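Local coordinates for protein endoglucanase FnCel5A (Fervidobacterium nodosum, PDB 3NCO) that probably hydrolyses internal beta-1,4-glucosidic bonds of cellulose as a glycoside hydrolase family 5 endoglucanase, at residues S171-I176 with N197-F202; S12-N17 with N253-L258; V98-H103 with L137-F142; E156-V161 with K191-K196. All coordinates share one frame; numbering follows the deposited sequence.

The four contacts show how a TIM barrel is assembled from neighbours. Interactions 1 and 3 each pair adjacent parallel strands, and their centres lie about 9 Å apart; strands 137-140 and 174-177 join them, probably by a bond from Ile175 N to Phe139 O (2.8 Å). Interaction 2 sets an N-terminal helix against the strand beyond interaction 1, about 7 Å away between centres, and Phe257 CZ comes within 3.3 Å of Ile99 CD1 across the barrel interior. Interaction 4 lies outside the wall, about 10 Å from interaction 1, centre to centre. In this family the active site lies at the C-terminal strand ends, the direction in which interactions 1 and 3 run.

Interaction 1 (S171-I176 with N197-F202); sequences SRIVII and NIIVSF
Two adjacent strands of the parallel TIM barrel wall meet here, Val174-Ile176 pairing with Ile198-Ser201. Four backbone bonds hold them in parallel register: Val174 N gives to Asn197 O, Ile199 N to Val174 O, Ile176 N to Ile199 O and Ser201 N to Ile176 O. The second of these is the longest, 3.2 Å between Ile199 N and Val174 O, and the third the shortest, 2.8 Å between Ile176 N and Ile199 O. The axes of these short strands cross at -38°, a twist consistent with the coiling of strands in a closed barrel. Val174, Ile176, Ile198 and Val200 face outward, where helix 151-168 covers Val174 and Ile176. Ile175 and Ile199 point inward side by side, with Ile175 CG1 4.0 Å from Ile199 CB.

At the N-terminal end the pairing gives way to a side-chain contact. Asn197 carries CG beside its own backbone N (chi1 -70°), which lays the amide against the carbonyl of Ser171, its CG 3.1 Å from Ser171 O, without a hydrogen bond between them. A glycine here would probably take away the amide that packs on the Ser171 carbonyl and leave a gap beside it, although the bond from Val174 N needs only the backbone. Further inside, Ile199 reaches back across Ile173, and its CD1 packs 3.6 Å from Ile173 CG2; on the next step along the strands Ile175 CG2 touches Ser201 CB at the same distance, 3.6 Å.

Interaction 2 (S12-N17 with N253-L258); sequences SAFEYN and NVPIFL
Phe14 swings its ring to the side of its own backbone N (chi1 -76°), and Asn17, one helical turn later, extends CG away from its N (chi1 -171°); both side chains pack on Pro255. The proline ring comes down on the phenyl group, its CG almost directly above the centre of one face, 3.8 Å from the centroid, a CH-pi contact. Pro255 CD meets Phe14 CE2 at 3.8 Å, while the far end of the ring, CZ, lies 3.3 Å from Val254 C. From the helix side Ala13 CB closes on Pro255 CG, also at 3.8 Å.

Asn17 slides past the proline at its CB, roughly at right angles to the Phe14 side, ND2 lying 3.6 Å from Pro255 CB, and goes on to bond Ile256 O at 3.2 Å from ND2. The N-H points fairly straight at the oxygen (157°) but arrives well above the carbonyl plane. The amide is gripped at both ends, since OD1 accepts from the hydroxyl of Ser289 on the next strand. A leucine in place of Asn17 would probably cost Ile256 O this donor and leave the Ser289 hydroxyl without this acceptor.

Asn253 ends helix 232-252 in a Schellman motif, from which the chain turns into strand 256-261. A short helix ahead of the first strand thus lies across the N-terminal strand ends, closing the bottom of the TIM barrel.

Interaction 3 (V98-H103 with L137-F142); sequences VIINCH and LFFEIF
Ile100 lies at the apolar centre on the outward face of the strand pair, its CG2 4.0 Å from Leu137 CD1 and its CG1 alongside Phe139, 4.0 Å from CD1 of that ring. The same Leu137 methyl reaches across to Val98 CG1 at 3.9 Å, and helices 78-93 and 112-130 cover the group. On the inward face Ile99 sets CG1 against Phe138 CB, while its CG2 touches Glu140 OE1 at 3.5 Å.

Here the interior turns polar. Glu140 stands fully extended (chi1 178°, chi2 -180°), which carries its carboxylate along Asn101, OE1 3.4 Å from Asn101 CB, with the amide and carboxylate planes 62° apart. Each polar end is engaged by a third strand or its loop: Glu140 OE1 in a salt bridge with Arg59, Asn101 OD1 accepting from Ile62 N.

The backbone follows the same gradient. Phe138 N bonds Val98 O at 2.8 Å, almost linearly, whereas the later bonds, Glu140 N to Ile100 O, bent, and Cys102 N to Glu140 O, long at 3.4 Å and bent, are weak, although the chains stay close. The C-terminal ends of such parallel neighbours form the rim that carries the active site in family 5 TIM barrels.

Interaction 4 (E156-V161 with K191-K196); sequences ELYPKV and KLVDDK
Tyr158 reaches out from the helix with its hydroxyl foremost and meets the loop carbonyl of Lys191 in the plane of its own ring. OH donates to Lys191 O over a short 2.6 Å, arriving in the carbonyl plane on a lone pair. The hydroxyl oxygen is also tucked close to the loop backbone, with Tyr158 OH 3.2 Å from Leu192 CA.

Pro159 flanks the same ring: its CD lies 3.5 Å above one face, displaced toward the rim. Beyond it, Pro159 and Val193 cross at an angle, Pro159 CG resting 3.8 Å from Val193 CG1. That methyl sits beside the backbone N of Val193 (chi1 -67°) and thereby fills the corner between the proline and the phenol, 3.8 Å from Tyr158 OH. Val193 CG2 adds a looser contact, 4.3 Å from Tyr158 CE2. Leu192, by contrast, starts away from the helix and packs on Ile198 and Val200 of the barrel wall. A hydrogen bond from Lys191 N to Asn155 OD1 and a salt bridge from Asp195 to Arg166 add further ties between the loop and this helix, and the side chain of Lys191 lies about 4 Å from a bound phosphate, probably from the crystallisation liquor.

The helix kinks at Pro159, whose nitrogen has no hydrogen to give to the preceding turn. Helix 151-168 is the crossover between strands 137-140 and 174-177 in the beta-alpha-beta pattern of the TIM barrel; the loop packed against it leads into the following strand, 198-204.

Interaction 1 (S171-I176 with N197-F202)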
# COMPACT_ATOMS: atom_id res chain seq x y z
N SER A 171 -19.47 -1.91 6.74
CA SER A 171 -19.27 -2.40 5.35
C SER A 171 -18.05 -1.83 4.61
O SER A 171 -17.77 -2.23 3.47
CB SER A 171 -20.55 -2.14 4.52
OG SER A 171 -20.80 -0.73 4.44
N ARG A 172 -17.36 -0.87 5.23
CA ARG A 172 -16.22 -0.23 4.57
C ARG A 172 -15.19 -1.26 4.18
O ARG A 172 -14.90 -2.20 4.94
CB ARG A 172 -15.54 0.81 5.46
CG ARG A 172 -14.58 1.73 4.65
CD ARG A 172 -13.96 2.80 5.56
NE ARG A 172 -15.02 3.65 6.16
CZ ARG A 172 -15.70 4.61 5.50
NH1 ARG A 172 -15.41 4.90 4.23
NH2 ARG A 172 -16.66 5.27 6.14
N ILE A 173 -14.64 -1.07 2.99
CA ILE A 173 -13.56 -1.96 2.57
C ILE A 173 -12.37 -1.90 3.54
O ILE A 173 -11.88 -0.82 3.87
CB ILE A 173 -13.11 -1.63 1.17
CG1 ILE A 173 -14.22 -1.98 0.16
CG2 ILE A 173 -11.79 -2.38 0.86
CD1 ILE A 173 -14.45 -3.45 -0.05
N VAL A 174 -11.88 -3.07 3.99
CA VAL A 174 -10.67 -3.11 4.79
C VAL A 174 -9.68 -4.01 4.04
O VAL A 174 -10.03 -5.15 3.65
CB VAL A 174 -10.97 -3.69 6.20
CG1 VAL A 174 -9.63 -4.00 7.02
CG2 VAL A 174 -11.92 -2.73 6.91
N ILE A 175 -8.46 -3.50 3.84
CA ILE A 175 -7.43 -4.22 3.08
C ILE A 175 -6.52 -4.94 4.07
O ILE A 175 -6.02 -4.31 5.01
CB ILE A 175 -6.61 -3.24 2.23
CG1 ILE A 175 -7.49 -2.74 1.08
CG2 ILE A 175 -5.33 -3.89 1.63
CD1 ILE A 175 -7.06 -1.40 0.58
N ILE A 176 -6.35 -6.23 3.82
CA ILE A 176 -5.52 -7.12 4.64
C ILE A 176 -4.21 -7.47 3.92
O ILE A 176 -4.23 -8.08 2.84
CB ILE A 176 -6.28 -8.47 4.95
CG1 ILE A 176 -7.68 -8.17 5.47
CG2 ILE A 176 -5.49 -9.36 5.88
CD1 ILE A 176 -7.74 -7.20 6.65
N ASN A 197 -16.34 -7.67 2.83
CA ASN A 197 -15.82 -6.40 2.41
C ASN A 197 -14.34 -6.30 2.71
O ASN A 197 -13.88 -5.27 3.23
CB ASN A 197 -16.63 -5.25 3.06
CG ASN A 197 -18.03 -5.17 2.49
OD1 ASN A 197 -19.01 -5.45 3.18
ND2 ASN A 197 -18.12 -4.80 1.21
N ILE A 198 -13.58 -7.37 2.42
CA ILE A 198 -12.12 -7.32 2.53
C ILE A 198 -11.45 -7.48 1.14
O ILE A 198 -12.01 -8.10 0.24
CB ILE A 198 -11.53 -8.33 3.55
CG1 ILE A 198 -11.94 -9.77 3.22
CG2 ILE A 198 -11.97 -7.93 4.98
CD1 ILE A 198 -11.00 -10.84 3.98
N ILE A 199 -10.24 -6.93 1.04
CA ILE A 199 -9.38 -7.13 -0.12
C ILE A 199 -8.02 -7.54 0.40
O ILE A 199 -7.55 -6.98 1.40
CB ILE A 199 -9.26 -5.79 -0.90
CG1 ILE A 199 -10.64 -5.43 -1.51
CG2 ILE A 199 -8.22 -5.85 -2.04
CD1 ILE A 199 -10.69 -4.06 -2.16
N VAL A 200 -7.35 -8.46 -0.29
CA VAL A 200 -6.03 -8.89 0.20
C VAL A 200 -5.01 -8.15 -0.64
O VAL A 200 -5.22 -7.92 -1.84
CB VAL A 200 -5.88 -10.46 0.03
CG1 VAL A 200 -4.44 -10.90 0.16
CG2 VAL A 200 -6.79 -11.18 1.05
N SER A 201 -3.91 -7.74 -0.00
CA SER A 201 -2.87 -7.03 -0.75
C SER A 201 -1.48 -7.63 -0.60
O SER A 201 -1.09 -7.99 0.49
CB SER A 201 -2.85 -5.57 -0.28
OG SER A 201 -1.84 -4.86 -0.94
N PHE A 202 -0.73 -7.68 -1.72
CA PHE A 202 0.72 -8.06 -1.64
C PHE A 202 1.52 -6.95 -2.28
O PHE A 202 0.92 -6.08 -2.90
CB PHE A 202 1.04 -9.43 -2.29
CG PHE A 202 1.02 -9.43 -3.82
CD1 PHE A 202 2.19 -9.63 -4.54
CD2 PHE A 202 -0.20 -9.29 -4.52
CE1 PHE A 202 2.16 -9.67 -5.98
CE2 PHE A 202 -0.23 -9.31 -5.93
CZ PHE A 202 0.94 -9.50 -6.63

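Interaction 2 (S12-N17 with N253-L258)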
# COMPACT_ATOMS: atom_id res chain seq x y z
N SER A 12 -19.55 -7.41 -4.28
CA SER A 12 -19.27 -6.02 -3.94
C SER A 12 -17.78 -5.76 -3.77
O SER A 12 -17.26 -4.76 -4.29
CB SER A 12 -20.00 -5.64 -2.65
OG SER A 12 -19.87 -4.25 -2.40
N ALA A 13 -17.09 -6.64 -3.05
CA ALA A 13 -15.64 -6.41 -2.81
C ALA A 13 -14.86 -6.34 -4.13
O ALA A 13 -13.89 -5.54 -4.29
CB ALA A 13 -15.06 -7.47 -1.95
N PHE A 14 -15.25 -7.21 -5.07
CA PHE A 14 -14.57 -7.21 -6.35
C PHE A 14 -14.82 -5.94 -7.11
O PHE A 14 -13.93 -5.45 -7.79
CB PHE A 14 -14.94 -8.46 -7.17
CG PHE A 14 -14.24 -9.72 -6.68
CD1 PHE A 14 -13.09 -10.20 -7.34
CD2 PHE A 14 -14.69 -10.38 -5.56
CE1 PHE A 14 -12.41 -11.35 -6.88
CE2 PHE A 14 -14.00 -11.56 -5.09
CZ PHE A 14 -12.88 -12.02 -5.73
N GLU A 15 -16.03 -5.38 -6.97
CA GLU A 15 -16.32 -4.11 -7.61
C GLU A 15 -15.58 -2.94 -6.97
O GLU A 15 -15.11 -2.01 -7.68
CB GLU A 15 -17.82 -3.89 -7.66
CG GLU A 15 -18.52 -4.85 -8.65
CD GLU A 15 -17.91 -4.83 -10.10
OE1 GLU A 15 -18.00 -3.77 -10.79
OE2 GLU A 15 -17.35 -5.90 -10.54
N TYR A 16 -15.51 -2.95 -5.63
CA TYR A 16 -14.73 -1.90 -4.93
C TYR A 16 -13.26 -2.03 -5.28
O TYR A 16 -12.54 -1.03 -5.42
CB TYR A 16 -14.95 -1.93 -3.41
CG TYR A 16 -16.21 -1.25 -2.96
CD1 TYR A 16 -17.35 -1.99 -2.69
CD2 TYR A 16 -16.25 0.11 -2.82
CE1 TYR A 16 -18.55 -1.35 -2.32
CE2 TYR A 16 -17.44 0.78 -2.43
CZ TYR A 16 -18.57 0.03 -2.17
OH TYR A 16 -19.76 0.65 -1.80
N ASN A 17 -12.77 -3.27 -5.43
CA ASN A 17 -11.34 -3.44 -5.81
C ASN A 17 -11.06 -2.81 -7.17
O ASN A 17 -10.05 -2.16 -7.36
CB ASN A 17 -10.95 -4.93 -5.81
CG ASN A 17 -9.46 -5.14 -5.98
OD1 ASN A 17 -8.64 -4.57 -5.26
ND2 ASN A 17 -9.11 -6.03 -6.90
N ASN A 253 -11.74 -16.81 -2.80
CA ASN A 253 -12.88 -15.95 -3.12
C ASN A 253 -12.65 -14.52 -2.64
O ASN A 253 -13.54 -13.91 -2.05
CB ASN A 253 -14.13 -16.52 -2.45
CG ASN A 253 -14.34 -17.98 -2.84
OD1 ASN A 253 -14.52 -18.86 -1.98
ND2 ASN A 253 -14.32 -18.22 -4.14
N VAL A 254 -11.46 -14.00 -2.91
CA VAL A 254 -11.11 -12.64 -2.41
C VAL A 254 -10.40 -11.85 -3.53
O VAL A 254 -9.64 -12.43 -4.31
CB VAL A 254 -10.27 -12.75 -1.12
CG1 VAL A 254 -8.90 -13.35 -1.42
CG2 VAL A 254 -10.20 -11.44 -0.33
N PRO A 255 -10.65 -10.51 -3.62
CA PRO A 255 -9.92 -9.75 -4.64
C PRO A 255 -8.52 -9.39 -4.16
O PRO A 255 -8.26 -9.43 -2.96
CB PRO A 255 -10.71 -8.44 -4.75
CG PRO A 255 -11.86 -8.52 -3.81
CD PRO A 255 -11.61 -9.68 -2.87
N ILE A 256 -7.66 -9.01 -5.12
CA ILE A 256 -6.26 -8.73 -4.82
C ILE A 256 -5.89 -7.31 -5.30
O ILE A 256 -6.12 -6.96 -6.47
CB ILE A 256 -5.35 -9.72 -5.61
CG1 ILE A 256 -5.55 -11.13 -5.08
CG2 ILE A 256 -3.88 -9.29 -5.57
CD1 ILE A 256 -4.90 -11.38 -3.69
N PHE A 257 -5.22 -6.55 -4.41
CA PHE A 257 -4.61 -5.24 -4.71
C PHE A 257 -3.10 -5.38 -4.60
O PHE A 257 -2.55 -5.80 -3.57
CB PHE A 257 -5.17 -4.26 -3.66
CG PHE A 257 -4.47 -2.96 -3.53
CD1 PHE A 257 -4.16 -2.11 -4.61
CD2 PHE A 257 -4.23 -2.51 -2.22
CE1 PHE A 257 -3.61 -0.84 -4.33
CE2 PHE A 257 -3.66 -1.31 -1.96
CZ PHE A 257 -3.39 -0.45 -2.97
N LEU A 258 -2.41 -5.06 -5.69
CA LEU A 258 -0.96 -5.00 -5.64
C LEU A 258 -0.63 -3.59 -5.09
O LEU A 258 -0.62 -2.61 -5.86
CB LEU A 258 -0.44 -5.14 -7.10
CG LEU A 258 1.05 -4.81 -7.35
CD1 LEU A 258 1.89 -5.70 -6.46
CD2 LEU A 258 1.48 -4.98 -8.84

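Interaction 3 (V98-H103 with L137-F142)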
# COMPACT_ATOMS: atom_id res chain seq x y z
N VAL A 98 -9.37 6.59 -1.87
CA VAL A 98 -8.28 6.86 -0.95
C VAL A 98 -8.15 5.65 -0.02
O VAL A 98 -9.18 5.19 0.51
CB VAL A 98 -8.56 8.12 -0.10
CG1 VAL A 98 -7.40 8.37 0.85
CG2 VAL A 98 -8.84 9.32 -1.05
N ILE A 99 -6.90 5.17 0.15
CA ILE A 99 -6.62 4.05 1.06
C ILE A 99 -5.75 4.66 2.16
O ILE A 99 -4.71 5.23 1.87
CB ILE A 99 -5.85 2.93 0.33
CG1 ILE A 99 -6.68 2.19 -0.76
CG2 ILE A 99 -5.41 1.85 1.34
CD1 ILE A 99 -5.85 1.50 -1.80
N ILE A 100 -6.22 4.58 3.43
CA ILE A 100 -5.37 5.04 4.54
C ILE A 100 -4.99 3.78 5.37
O ILE A 100 -5.87 2.93 5.62
CB ILE A 100 -6.06 6.14 5.43
CG1 ILE A 100 -7.33 5.58 6.16
CG2 ILE A 100 -6.31 7.53 4.65
CD1 ILE A 100 -7.98 6.67 7.10
N ASN A 101 -3.73 3.70 5.80
CA ASN A 101 -3.21 2.45 6.39
C ASN A 101 -2.62 2.86 7.78
O ASN A 101 -2.65 4.02 8.19
CB ASN A 101 -2.18 1.70 5.46
CG ASN A 101 -0.76 2.30 5.45
OD1 ASN A 101 -0.48 3.29 6.18
ND2 ASN A 101 0.15 1.74 4.60
N CYS A 102 -2.05 1.88 8.50
CA CYS A 102 -1.04 2.19 9.49
C CYS A 102 0.27 1.55 9.00
O CYS A 102 0.27 0.43 8.47
CB CYS A 102 -1.48 1.58 10.81
SG CYS A 102 -0.40 1.98 12.25
N HIS A 103 1.38 2.25 9.21
CA HIS A 103 2.64 1.98 8.52
C HIS A 103 3.78 2.29 9.51
O HIS A 103 3.67 3.18 10.39
CB HIS A 103 2.72 2.92 7.33
CG HIS A 103 3.47 2.43 6.13
ND1 HIS A 103 4.84 2.43 5.99
CD2 HIS A 103 2.98 2.07 4.93
CE1 HIS A 103 5.17 2.10 4.74
NE2 HIS A 103 4.05 1.85 4.09
N LEU A 137 -13.41 5.98 0.55
CA LEU A 137 -12.31 5.82 1.53
C LEU A 137 -12.28 4.36 2.02
O LEU A 137 -13.26 3.89 2.62
CB LEU A 137 -12.50 6.71 2.76
CG LEU A 137 -11.46 6.55 3.88
CD1 LEU A 137 -10.04 7.02 3.43
CD2 LEU A 137 -11.94 7.30 5.13
N PHE A 138 -11.11 3.73 1.84
CA PHE A 138 -10.85 2.34 2.31
C PHE A 138 -9.86 2.34 3.47
O PHE A 138 -8.96 3.22 3.49
CB PHE A 138 -10.19 1.51 1.18
CG PHE A 138 -11.04 1.32 -0.04
CD1 PHE A 138 -12.34 1.76 -0.11
CD2 PHE A 138 -10.53 0.59 -1.11
CE1 PHE A 138 -13.09 1.61 -1.31
CE2 PHE A 138 -11.27 0.40 -2.28
CZ PHE A 138 -12.55 0.93 -2.40
N PHE A 139 -9.99 1.39 4.41
CA PHE A 139 -8.99 1.27 5.48
C PHE A 139 -8.02 0.14 5.16
O PHE A 139 -8.38 -0.78 4.41
CB PHE A 139 -9.67 0.88 6.80
CG PHE A 139 -10.58 1.95 7.34
CD1 PHE A 139 -10.46 3.25 6.85
CD2 PHE A 139 -11.52 1.66 8.37
CE1 PHE A 139 -11.26 4.27 7.31
CE2 PHE A 139 -12.34 2.68 8.89
CZ PHE A 139 -12.21 4.01 8.37
N GLU A 140 -6.81 0.17 5.72
CA GLU A 140 -5.83 -0.88 5.50
C GLU A 140 -5.10 -1.13 6.82
O GLU A 140 -4.29 -0.30 7.20
CB GLU A 140 -4.84 -0.44 4.42
CG GLU A 140 -3.76 -1.53 4.20
CD GLU A 140 -2.71 -1.20 3.16
OE1 GLU A 140 -2.75 -0.07 2.63
OE2 GLU A 140 -1.86 -2.05 2.88
N ILE A 141 -5.44 -2.22 7.51
CA ILE A 141 -5.05 -2.40 8.91
C ILE A 141 -3.57 -2.18 9.21
O ILE A 141 -3.22 -1.40 10.12
CB ILE A 141 -5.44 -3.80 9.41
CG1 ILE A 141 -6.97 -3.81 9.47
CG2 ILE A 141 -4.93 -4.03 10.86
CD1 ILE A 141 -7.55 -5.23 9.67
N PHE A 142 -2.70 -2.83 8.43
CA PHE A 142 -1.26 -2.68 8.66
C PHE A 142 -0.44 -2.98 7.42
O PHE A 142 -0.73 -3.93 6.69
CB PHE A 142 -0.78 -3.52 9.86
CG PHE A 142 0.59 -3.15 10.34
CD1 PHE A 142 0.87 -1.86 10.83
CD2 PHE A 142 1.61 -4.08 10.24
CE1 PHE A 142 2.18 -1.52 11.22
CE2 PHE A 142 2.91 -3.78 10.67
CZ PHE A 142 3.20 -2.51 11.15

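Interaction 4 (E156-V161 with K191-K196)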
# COMPACT_ATOMS: atom_id res chain seq x y z
N GLU A 156 -3.92 -13.83 13.96
CA GLU A 156 -4.61 -13.66 15.24
C GLU A 156 -5.01 -12.21 15.51
O GLU A 156 -6.11 -11.93 16.06
CB GLU A 156 -3.77 -14.21 16.41
CG GLU A 156 -3.55 -15.75 16.27
CD GLU A 156 -2.43 -16.36 17.17
OE1 GLU A 156 -2.40 -17.63 17.27
OE2 GLU A 156 -1.58 -15.63 17.71
N LEU A 157 -4.11 -11.29 15.13
CA LEU A 157 -4.28 -9.88 15.39
C LEU A 157 -5.27 -9.12 14.50
O LEU A 157 -6.12 -8.37 15.00
CB LEU A 157 -2.88 -9.19 15.33
CG LEU A 157 -2.87 -7.67 15.50
CD1 LEU A 157 -3.48 -7.31 16.85
CD2 LEU A 157 -1.43 -7.15 15.41
N TYR A 158 -5.11 -9.26 13.17
CA TYR A 158 -5.90 -8.45 12.27
C TYR A 158 -7.41 -8.63 12.49
O TYR A 158 -8.11 -7.62 12.42
CB TYR A 158 -5.45 -8.57 10.79
CG TYR A 158 -6.13 -9.65 9.99
CD1 TYR A 158 -5.45 -10.83 9.60
CD2 TYR A 158 -7.46 -9.49 9.58
CE1 TYR A 158 -6.07 -11.82 8.86
CE2 TYR A 158 -8.10 -10.48 8.83
CZ TYR A 158 -7.40 -11.64 8.48
OH TYR A 158 -8.06 -12.59 7.72
N PRO A 159 -7.91 -9.88 12.79
CA PRO A 159 -9.36 -9.95 13.06
C PRO A 159 -9.77 -9.17 14.29
O PRO A 159 -10.92 -8.71 14.31
CB PRO A 159 -9.64 -11.46 13.23
CG PRO A 159 -8.47 -12.14 12.48
CD PRO A 159 -7.30 -11.24 12.87
N LYS A 160 -8.89 -9.02 15.30
CA LYS A 160 -9.28 -8.20 16.46
C LYS A 160 -9.42 -6.75 16.03
O LYS A 160 -10.40 -6.04 16.41
CB LYS A 160 -8.26 -8.32 17.56
CG LYS A 160 -8.14 -9.77 18.05
CD LYS A 160 -7.11 -9.90 19.15
CE LYS A 160 -6.98 -11.37 19.56
NZ LYS A 160 -5.80 -11.57 20.45
N VAL A 161 -8.50 -6.32 15.16
CA VAL A 161 -8.56 -4.93 14.70
C VAL A 161 -9.84 -4.76 13.87
O VAL A 161 -10.60 -3.80 14.06
CB VAL A 161 -7.32 -4.54 13.87
CG1 VAL A 161 -7.49 -3.10 13.47
CG2 VAL A 161 -6.08 -4.67 14.74
N LYS A 191 -4.61 -16.42 6.71
CA LYS A 191 -5.92 -17.02 7.02
C LYS A 191 -7.00 -15.93 6.97
O LYS A 191 -6.89 -14.93 7.69
CB LYS A 191 -5.90 -17.69 8.39
CG LYS A 191 -7.16 -18.35 8.72
CD LYS A 191 -7.30 -18.63 10.21
CE LYS A 191 -6.41 -19.78 10.63
NZ LYS A 191 -6.60 -19.94 12.11
N LEU A 192 -8.02 -16.14 6.14
CA LEU A 192 -9.06 -15.12 5.96
C LEU A 192 -10.12 -15.22 7.06
O LEU A 192 -10.01 -16.05 7.99
CB LEU A 192 -9.62 -15.16 4.53
CG LEU A 192 -8.59 -14.83 3.45
CD1 LEU A 192 -9.22 -14.90 2.07
CD2 LEU A 192 -8.09 -13.38 3.69
N VAL A 193 -11.07 -14.32 7.05
CA VAL A 193 -12.21 -14.37 7.96
C VAL A 193 -13.44 -14.24 7.08
O VAL A 193 -13.33 -13.91 5.90
CB VAL A 193 -12.17 -13.24 8.99
CG1 VAL A 193 -10.96 -13.47 9.95
CG2 VAL A 193 -12.08 -11.92 8.32
N ASP A 194 -14.60 -14.55 7.63
CA ASP A 194 -15.82 -14.49 6.85
C ASP A 194 -16.31 -13.06 6.83
O ASP A 194 -17.17 -12.68 7.63
CB ASP A 194 -16.88 -15.38 7.50
CG ASP A 194 -18.08 -15.64 6.57
OD1 ASP A 194 -18.04 -15.25 5.37
OD2 ASP A 194 -19.05 -16.22 7.04
N ASP A 195 -15.76 -12.26 5.93
CA ASP A 195 -16.16 -10.86 5.82
C ASP A 195 -16.16 -10.61 4.33
O ASP A 195 -15.14 -10.88 3.65
CB ASP A 195 -15.12 -9.96 6.54
CG ASP A 195 -15.57 -8.48 6.64
OD1 ASP A 195 -15.79 -7.82 5.62
OD2 ASP A 195 -15.71 -7.95 7.75
N LYS A 196 -17.27 -10.06 3.85
CA LYS A 196 -17.47 -9.78 2.42
C LYS A 196 -16.92 -8.46 1.94
O LYS A 196 -17.01 -8.17 0.74
CB LYS A 196 -18.96 -9.86 2.04
CG LYS A 196 -19.61 -11.24 2.22
CD LYS A 196 -18.60 -12.41 2.09
CE LYS A 196 -19.32 -13.74 2.10
NZ LYS A 196 -20.24 -13.83 0.92